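Local structure of Serine/threonine protein kinase (4ESQ) at residues A22-S26 against S27-P31. The protein is the extracellular sensor domain of the receptor kinase PknH, whose full-length form probably phosphorylates serine and threonine residues of proteins with ATP. Residues are numbered along the deposited sequence; the frame is centred on the assembly and turned at random.
Sequences AVMGS and SSMQP
S26 and S28 define an ST turn: the backbone N of S28 donates to S26 OG at 3.1 Å, with an almost straight N-H...O angle of 170°. The turn links helix 17-24, left at G25, whose phi is positive, to strand 30-31, an edge strand of the antiparallel sheet, where Q30 pairs with S76. With chi1 at -178°, S26 OG stands opposite its own backbone N and beside the carbonyl carbon, on the side where the chain runs on to S28. The same OG hydrogen-bonds E77 OE2, so S28 N and E77 OE2 together fix its rotation, with N21 OD1 as a third, weak partner that also accepts a firmer bond from M29 N.

M29 spans the bend from the other limb. Its CB points toward the helix end, and CG passes S26, 3.5 Å from OG and 3.7 Å from CB. SD then reaches M24, 3.6 Å from its CB. Rotation about CG-SD (chi3 76°) turns CE aside from the line of the chain, and the two methionines cross at about a right angle. Both are buried and rest on V86 of strand 84-92; M24 also touches I176 and Q179. At the tip, M29 CE lies 4.0 Å from M24 CG.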
loop_
_atom_site.group_PDB
_atom_site.type_symbol
_atom_site.label_atom_id
_atom_site.label_comp_id
_atom_site.label_asym_id
_atom_site.label_seq_id
_atom_site.Cartn_x
_atom_site.Cartn_y
_atom_site.Cartn_z
ATOM N N ALA A 22 -7.122 -9.326 -12.591
ATOM C CA ALA A 22 -8.390 -9.898 -12.157
ATOM C C ALA A 22 -9.032 -9.073 -11.049
ATOM O O ALA A 22 -10.243 -8.861 -11.046
ATOM C CB ALA A 22 -8.192 -11.347 -11.700
ATOM N N VAL A 23 -8.226 -8.604 -10.105
ATOM C CA VAL A 23 -8.778 -7.802 -9.019
ATOM C C VAL A 23 -9.260 -6.459 -9.560
ATOM O O VAL A 23 -10.345 -5.980 -9.201
ATOM C CB VAL A 23 -7.758 -7.587 -7.876
ATOM C CG1 VAL A 23 -8.243 -6.482 -6.917
ATOM C CG2 VAL A 23 -7.512 -8.891 -7.125
ATOM N N MET A 24 -8.472 -5.865 -10.446
ATOM C CA MET A 24 -8.724 -4.494 -10.884
ATOM C C MET A 24 -9.762 -4.377 -12.003
ATOM O O MET A 24 -10.230 -3.279 -12.301
ATOM C CB MET A 24 -7.421 -3.802 -11.318
ATOM C CG MET A 24 -6.406 -3.569 -10.191
ATOM S SD MET A 24 -7.103 -2.847 -8.683
ATOM C CE MET A 24 -7.510 -1.204 -9.257
ATOM N N GLY A 25 -10.119 -5.497 -12.625
ATOM C CA GLY A 25 -11.058 -5.443 -13.729
ATOM C C GLY A 25 -10.395 -5.028 -15.028
ATOM O O GLY A 25 -10.990 -4.330 -15.851
ATOM N N SER A 26 -9.156 -5.466 -15.213
ATOM C CA SER A 26 -8.382 -5.140 -16.407
ATOM C C SER A 26 -7.884 -6.412 -17.083
ATOM O O SER A 26 -7.966 -7.495 -16.514
ATOM C CB SER A 26 -7.186 -4.259 -16.018
ATOM O OG SER A 26 -6.425 -3.876 -17.148
ATOM N N SER A 27 -7.363 -6.274 -18.299
ATOM C CA SER A 27 -6.707 -7.374 -18.994
ATOM C C SER A 27 -5.360 -6.928 -19.548
ATOM O O SER A 27 -4.740 -7.652 -20.327
ATOM C CB SER A 27 -7.571 -7.868 -20.169
ATOM O OG SER A 27 -8.731 -8.548 -19.721
ATOM N N SER A 28 -4.908 -5.735 -19.167
ATOM C CA SER A 28 -3.721 -5.166 -19.799
ATOM C C SER A 28 -2.752 -4.447 -18.857
ATOM O O SER A 28 -1.834 -3.777 -19.319
ATOM C CB SER A 28 -4.137 -4.220 -20.928
ATOM O OG SER A 28 -4.994 -3.202 -20.440
ATOM N N MET A 29 -2.936 -4.590 -17.548
ATOM C CA MET A 29 -2.007 -3.944 -16.622
ATOM C C MET A 29 -0.660 -4.648 -16.699
ATOM O O MET A 29 -0.597 -5.869 -16.814
ATOM C CB MET A 29 -2.547 -3.951 -15.190
ATOM C CG MET A 29 -3.787 -3.109 -14.997
ATOM S SD MET A 29 -4.521 -3.257 -13.353
ATOM C CE MET A 29 -3.374 -2.250 -12.405
ATOM N N GLN A 30 0.413 -3.866 -16.658
ATOM C CA GLN A 30 1.755 -4.426 -16.699
ATOM C C GLN A 30 2.585 -3.886 -15.548
ATOM O O GLN A 30 2.515 -2.695 -15.238
ATOM C CB GLN A 30 2.439 -4.086 -18.023
ATOM C CG GLN A 30 2.011 -4.971 -19.184
ATOM C CD GLN A 30 2.786 -6.275 -19.233
ATOM O OE1 GLN A 30 3.833 -6.363 -19.877
ATOM N NE2 GLN A 30 2.278 -7.297 -18.551
ATOM N N PRO A 31 3.377 -4.763 -14.912
ATOM C CA PRO A 31 4.267 -4.362 -13.824
ATOM C C PRO A 31 5.505 -3.651 -14.346
ATOM O O PRO A 31 5.932 -3.903 -15.478
ATOM C CB PRO A 31 4.671 -5.701 -13.196
ATOM C CG PRO A 31 4.567 -6.689 -14.314
ATOM C CD PRO A 31 3.424 -6.215 -15.170
#